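Local structure of beta-lactamase (Nostoc sp., 6NHS) at residues 66-79 against 108-122. The protein probably hydrolyses the beta-lactam ring of penicillin-type antibiotics, as a class D serine beta-lactamase. Numbering follows the deposited sequence.
Sequences KIFNSLVALETGVI and FRNSTVWFYQVLARK. With FMT (formic acid), chain K.
With chi1 at -71° and the next two torsions extended, Lys-66 lays its chain across the face of Tyr-116, and a bend at chi4 (73°) turns the ammonium aside. Lys-66 probably belongs, with Ser-63, to the SxxK motif of the penicillin-binding-protein and serine beta-lactamase fold; Ser-111 to Val-113 read Ser-Thr-Val, consistent with the class D SxV motif, and Ser-111 OG is hydrogen-bonded to NZ of Lys-203, probably of the KTG motif. Lysine suits its place because the methylenes are greasy and the tip polar: Lys-66 CG stands 3.6 Å from the centroid of the Tyr-116 ring, a CH-pi contact, while NZ is hydrogen-bonded to Ser-63 and, at 2.6 Å, to O2 of a formic acid probably from the crystallisation liquor. Tyrosine supplies both a flat face and a hydroxyl that donates from OH to Ser-70 OG at 2.8 Å; that OG lies in the ring plane and donates to Lys-66 O. Asn-69 ND2 bonds weakly to Tyr-116 O. Where helices 66-76 and 113-122 cross at 50°, small Ala-73 admits Leu-119, Ala-73 CB to Leu-119 CD1 3.7 Å. Past the end of helix 66-76, Val-78 O receives Lys-122 NZ at 3.0 Å, in the carbonyl plane.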
loop_
_atom_site.group_PDB
_atom_site.type_symbol
_atom_site.label_atom_id
_atom_site.label_comp_id
_atom_site.label_asym_id
_atom_site.label_seq_id
_atom_site.Cartn_x
_atom_site.Cartn_y
_atom_site.Cartn_z
ATOM N N LYS A 66 3.285 0.920 -4.306
ATOM C CA LYS A 66 3.353 2.302 -4.777
ATOM C C LYS A 66 3.720 3.264 -3.653
ATOM O O LYS A 66 4.297 4.326 -3.917
ATOM C CB LYS A 66 2.021 2.720 -5.410
ATOM C CG LYS A 66 1.720 2.066 -6.753
ATOM C CD LYS A 66 0.460 2.677 -7.380
ATOM C CE LYS A 66 0.265 2.219 -8.824
ATOM N NZ LYS A 66 -0.184 0.807 -8.941
ATOM N N ILE A 67 3.394 2.921 -2.403
ATOM C CA ILE A 67 3.780 3.777 -1.281
ATOM C C ILE A 67 5.299 3.848 -1.172
ATOM O O ILE A 67 5.887 4.934 -1.124
ATOM C CB ILE A 67 3.147 3.277 0.029
ATOM C CG1 ILE A 67 1.615 3.318 -0.051
ATOM C CG2 ILE A 67 3.658 4.102 1.211
ATOM C CD1 ILE A 67 0.928 2.581 1.114
ATOM N N PHE A 68 5.952 2.683 -1.144
ATOM C CA PHE A 68 7.413 2.633 -1.100
ATOM C C PHE A 68 8.024 3.236 -2.361
ATOM O O PHE A 68 8.963 4.036 -2.290
ATOM C CB PHE A 68 7.865 1.185 -0.919
ATOM C CG PHE A 68 9.357 1.011 -0.879
ATOM C CD1 PHE A 68 10.081 0.840 -2.047
ATOM C CD2 PHE A 68 10.034 1.008 0.331
ATOM C CE1 PHE A 68 11.461 0.679 -2.012
ATOM C CE2 PHE A 68 11.410 0.841 0.373
ATOM C CZ PHE A 68 12.120 0.684 -0.801
ATOM N N ASN A 69 7.499 2.855 -3.531
ATOM C CA ASN A 69 8.050 3.333 -4.798
ATOM C C ASN A 69 7.984 4.857 -4.896
ATOM O O ASN A 69 8.918 5.495 -5.397
ATOM C CB ASN A 69 7.291 2.680 -5.958
ATOM C CG ASN A 69 8.137 2.518 -7.221
ATOM O OD1 ASN A 69 9.250 3.037 -7.319
ATOM N ND2 ASN A 69 7.597 1.786 -8.198
ATOM N N SER A 70 6.887 5.454 -4.418
ATOM C CA SER A 70 6.735 6.908 -4.464
ATOM C C SER A 70 7.810 7.603 -3.639
ATOM O O SER A 70 8.365 8.624 -4.059
ATOM C CB SER A 70 5.349 7.319 -3.947
ATOM O OG SER A 70 4.301 6.710 -4.683
ATOM N N LEU A 71 8.091 7.072 -2.443
ATOM C CA LEU A 71 9.119 7.642 -1.578
ATOM C C LEU A 71 10.481 7.630 -2.254
ATOM O O LEU A 71 11.194 8.643 -2.258
ATOM C CB LEU A 71 9.181 6.858 -0.266
ATOM C CG LEU A 71 7.928 6.954 0.596
ATOM C CD1 LEU A 71 7.870 5.791 1.595
ATOM C CD2 LEU A 71 7.931 8.304 1.314
ATOM N N VAL A 72 10.871 6.483 -2.815
ATOM C CA VAL A 72 12.201 6.367 -3.408
ATOM C C VAL A 72 12.294 7.224 -4.663
ATOM O O VAL A 72 13.322 7.864 -4.922
ATOM C CB VAL A 72 12.527 4.891 -3.700
ATOM C CG1 VAL A 72 13.885 4.764 -4.376
ATOM C CG2 VAL A 72 12.473 4.052 -2.394
ATOM N N ALA A 73 11.223 7.251 -5.457
ATOM C CA ALA A 73 11.226 8.025 -6.695
ATOM C C ALA A 73 11.420 9.507 -6.410
ATOM O O ALA A 73 12.221 10.178 -7.068
ATOM C CB ALA A 73 9.925 7.787 -7.465
ATOM N N LEU A 74 10.687 10.036 -5.431
ATOM C CA LEU A 74 10.843 11.440 -5.062
ATOM C C LEU A 74 12.197 11.696 -4.418
ATOM O O LEU A 74 12.847 12.707 -4.713
ATOM C CB LEU A 74 9.714 11.863 -4.117
ATOM C CG LEU A 74 8.345 12.012 -4.794
ATOM C CD1 LEU A 74 7.221 11.986 -3.739
ATOM C CD2 LEU A 74 8.281 13.288 -5.638
ATOM N N GLU A 75 12.641 10.797 -3.536
ATOM C CA GLU A 75 13.902 11.018 -2.837
ATOM C C GLU A 75 15.081 11.032 -3.804
ATOM O O GLU A 75 15.985 11.867 -3.675
ATOM C CB GLU A 75 14.111 9.953 -1.761
ATOM C CG GLU A 75 15.262 10.264 -0.821
ATOM C CD GLU A 75 15.003 11.492 0.034
ATOM O OE1 GLU A 75 13.822 11.828 0.268
ATOM O OE2 GLU A 75 15.980 12.123 0.478
ATOM N N THR A 76 15.101 10.101 -4.765
ATOM C CA THR A 76 16.171 10.057 -5.756
ATOM C C THR A 76 16.024 11.138 -6.810
ATOM O O THR A 76 16.980 11.405 -7.543
ATOM C CB THR A 76 16.207 8.700 -6.464
ATOM O OG1 THR A 76 14.933 8.452 -7.080
ATOM C CG2 THR A 76 16.539 7.574 -5.476
ATOM N N GLY A 77 14.842 11.731 -6.928
ATOM C CA GLY A 77 14.629 12.777 -7.901
ATOM C C GLY A 77 14.312 12.300 -9.297
ATOM O O GLY A 77 14.381 13.101 -10.236
ATOM N N VAL A 78 13.948 11.024 -9.477
ATOM C CA VAL A 78 13.558 10.591 -10.814
ATOM C C VAL A 78 12.188 11.147 -11.179
ATOM O O VAL A 78 11.817 11.158 -12.360
ATOM C CB VAL A 78 13.597 9.055 -10.951
ATOM C CG1 VAL A 78 14.979 8.497 -10.494
ATOM C CG2 VAL A 78 12.456 8.407 -10.208
ATOM N N ILE A 79 11.420 11.596 -10.187
ATOM C CA ILE A 79 10.229 12.414 -10.395
ATOM C C ILE A 79 10.365 13.621 -9.469
ATOM O O ILE A 79 10.733 13.473 -8.298
ATOM C CB ILE A 79 8.928 11.617 -10.139
ATOM C CG1 ILE A 79 7.685 12.389 -10.615
ATOM C CG2 ILE A 79 8.779 11.202 -8.663
ATOM C CD1 ILE A 79 7.346 12.164 -12.084
ATOM N N PHE A 108 -1.118 7.355 -8.320
ATOM C CA PHE A 108 -1.419 6.699 -7.050
ATOM C C PHE A 108 -2.918 6.467 -6.906
ATOM O O PHE A 108 -3.360 5.359 -6.582
ATOM C CB PHE A 108 -0.892 7.554 -5.897
ATOM C CG PHE A 108 -0.819 6.830 -4.573
ATOM C CD1 PHE A 108 -1.888 6.857 -3.689
ATOM C CD2 PHE A 108 0.330 6.135 -4.210
ATOM C CE1 PHE A 108 -1.820 6.195 -2.465
ATOM C CE2 PHE A 108 0.402 5.467 -2.982
ATOM C CZ PHE A 108 -0.673 5.503 -2.113
ATOM N N ARG A 109 -3.716 7.511 -7.158
ATOM C CA ARG A 109 -5.171 7.404 -7.071
ATOM C C ARG A 109 -5.717 6.318 -7.994
ATOM O O ARG A 109 -6.625 5.564 -7.616
ATOM C CB ARG A 109 -5.794 8.761 -7.412
ATOM C CG ARG A 109 -7.310 8.784 -7.504
ATOM C CD ARG A 109 -7.770 10.125 -8.069
ATOM N NE ARG A 109 -9.225 10.266 -8.048
ATOM C CZ ARG A 109 -9.890 11.265 -8.620
ATOM N NH1 ARG A 109 -9.231 12.214 -9.278
ATOM N NH2 ARG A 109 -11.215 11.311 -8.541
ATOM N N ASN A 110 -5.177 6.219 -9.210
ATOM C CA ASN A 110 -5.720 5.354 -10.244
ATOM C C ASN A 110 -5.022 4.006 -10.330
ATOM O O ASN A 110 -5.355 3.218 -11.217
ATOM C CB ASN A 110 -5.636 6.052 -11.612
ATOM C CG ASN A 110 -6.470 7.318 -11.678
ATOM O OD1 ASN A 110 -7.511 7.423 -11.035
ATOM N ND2 ASN A 110 -6.014 8.289 -12.469
ATOM N N SER A 111 -4.070 3.723 -9.435
ATOM C CA SER A 111 -3.275 2.492 -9.486
ATOM C C SER A 111 -2.634 2.304 -10.860
ATOM O O SER A 111 -2.594 1.199 -11.405
ATOM C CB SER A 111 -4.116 1.267 -9.105
ATOM O OG SER A 111 -4.610 1.367 -7.782
ATOM N N THR A 112 -2.103 3.396 -11.416
ATOM C CA THR A 112 -1.588 3.406 -12.787
ATOM C C THR A 112 -0.216 2.741 -12.820
ATOM O O THR A 112 0.806 3.384 -12.576
ATOM C CB THR A 112 -1.538 4.835 -13.315
ATOM O OG1 THR A 112 -2.829 5.434 -13.133
ATOM C CG2 THR A 112 -1.189 4.850 -14.802
ATOM N N VAL A 113 -0.201 1.445 -13.159
ATOM C CA VAL A 113 1.016 0.636 -13.057
ATOM C C VAL A 113 2.129 1.179 -13.954
ATOM O O VAL A 113 3.292 1.248 -13.540
ATOM C CB VAL A 113 0.708 -0.838 -13.385
ATOM C CG1 VAL A 113 2.001 -1.657 -13.410
ATOM C CG2 VAL A 113 -0.285 -1.420 -12.371
ATOM N N TRP A 114 1.804 1.554 -15.197
ATOM C CA TRP A 114 2.871 1.932 -16.123
ATOM C C TRP A 114 3.670 3.128 -15.613
ATOM O O TRP A 114 4.884 3.193 -15.827
ATOM C CB TRP A 114 2.310 2.209 -17.523
ATOM C CG TRP A 114 1.457 3.456 -17.673
ATOM C CD1 TRP A 114 0.095 3.505 -17.770
ATOM C CD2 TRP A 114 1.914 4.816 -17.772
ATOM N NE1 TRP A 114 -0.325 4.809 -17.912
ATOM C CE2 TRP A 114 0.769 5.633 -17.915
ATOM C CE3 TRP A 114 3.175 5.421 -17.761
ATOM C CZ2 TRP A 114 0.851 7.021 -18.039
ATOM C CZ3 TRP A 114 3.257 6.803 -17.882
ATOM C CH2 TRP A 114 2.101 7.587 -18.017
ATOM N N PHE A 115 3.011 4.071 -14.933
ATOM C CA PHE A 115 3.707 5.215 -14.343
ATOM C C PHE A 115 4.769 4.746 -13.356
ATOM O O PHE A 115 5.925 5.187 -13.400
ATOM C CB PHE A 115 2.677 6.127 -13.661
ATOM C CG PHE A 115 3.241 7.425 -13.124
ATOM C CD1 PHE A 115 3.827 7.484 -11.865
ATOM C CD2 PHE A 115 3.136 8.599 -13.861
ATOM C CE1 PHE A 115 4.329 8.683 -11.367
ATOM C CE2 PHE A 115 3.626 9.798 -13.365
ATOM C CZ PHE A 115 4.220 9.842 -12.122
ATOM N N TYR A 116 4.404 3.817 -12.475
ATOM C CA TYR A 116 5.344 3.343 -11.470
ATOM C C TYR A 116 6.389 2.403 -12.047
ATOM O O TYR A 116 7.467 2.262 -11.461
ATOM C CB TYR A 116 4.565 2.688 -10.334
ATOM C CG TYR A 116 4.008 3.724 -9.392
ATOM C CD1 TYR A 116 4.721 4.109 -8.270
ATOM C CD2 TYR A 116 2.793 4.349 -9.650
ATOM C CE1 TYR A 116 4.234 5.065 -7.412
ATOM C CE2 TYR A 116 2.295 5.315 -8.798
ATOM C CZ TYR A 116 3.022 5.665 -7.678
ATOM O OH TYR A 116 2.542 6.616 -6.810
ATOM N N GLN A 117 6.112 1.769 -13.188
ATOM C CA GLN A 117 7.156 0.998 -13.851
ATOM C C GLN A 117 8.240 1.913 -14.413
ATOM O O GLN A 117 9.430 1.576 -14.368
ATOM C CB GLN A 117 6.549 0.125 -14.945
ATOM C CG GLN A 117 5.744 -1.055 -14.400
ATOM C CD GLN A 117 5.082 -1.852 -15.506
ATOM O OE1 GLN A 117 4.385 -1.295 -16.354
ATOM N NE2 GLN A 117 5.316 -3.155 -15.518
ATOM N N VAL A 118 7.856 3.080 -14.942
ATOM C CA VAL A 118 8.858 4.063 -15.360
ATOM C C VAL A 118 9.702 4.490 -14.163
ATOM O O VAL A 118 10.935 4.548 -14.241
ATOM C CB VAL A 118 8.188 5.279 -16.028
ATOM C CG1 VAL A 118 9.237 6.349 -16.352
ATOM C CG2 VAL A 118 7.433 4.866 -17.288
ATOM N N LEU A 119 9.045 4.788 -13.035
ATOM C CA LEU A 119 9.782 5.225 -11.850
ATOM C C LEU A 119 10.804 4.180 -11.425
ATOM O O LEU A 119 11.957 4.512 -11.133
ATOM C CB LEU A 119 8.817 5.516 -10.702
ATOM C CG LEU A 119 7.804 6.654 -10.889
ATOM C CD1 LEU A 119 7.004 6.844 -9.608
ATOM C CD2 LEU A 119 8.501 7.963 -11.273
ATOM N N ALA A 120 10.403 2.904 -11.418
ATOM C CA ALA A 120 11.303 1.841 -10.982
ATOM C C ALA A 120 12.493 1.699 -11.919
ATOM O O ALA A 120 13.625 1.499 -11.462
ATOM C CB ALA A 120 10.537 0.521 -10.880
ATOM N N ARG A 121 12.258 1.782 -13.235
ATOM C CA ARG A 121 13.360 1.699 -14.188
ATOM C C ARG A 121 14.347 2.836 -13.983
ATOM O O ARG A 121 15.565 2.627 -14.039
ATOM C CB ARG A 121 12.834 1.713 -15.627
ATOM C CG ARG A 121 12.016 0.498 -16.028
ATOM C CD ARG A 121 11.545 0.595 -17.502
ATOM N NE ARG A 121 10.430 -0.317 -17.719
ATOM C CZ ARG A 121 9.185 0.051 -17.996
ATOM N NH1 ARG A 121 8.875 1.333 -18.157
ATOM N NH2 ARG A 121 8.249 -0.882 -18.137
ATOM N N LYS A 122 13.841 4.046 -13.745
ATOM C CA LYS A 122 14.719 5.201 -13.591
ATOM C C LYS A 122 15.468 5.157 -12.262
ATOM O O LYS A 122 16.630 5.571 -12.187
ATOM C CB LYS A 122 13.907 6.487 -13.719
ATOM C CG LYS A 122 13.346 6.704 -15.131
ATOM C CD LYS A 122 12.480 7.955 -15.200
ATOM C CE LYS A 122 13.302 9.230 -15.112
ATOM N NZ LYS A 122 12.396 10.431 -15.200
HETATM C C FMT K . 2.131 -0.933 -9.761
HETATM O O1 FMT K . 2.770 -0.001 -9.339
HETATM O O2 FMT K . 1.153 -1.367 -9.151
#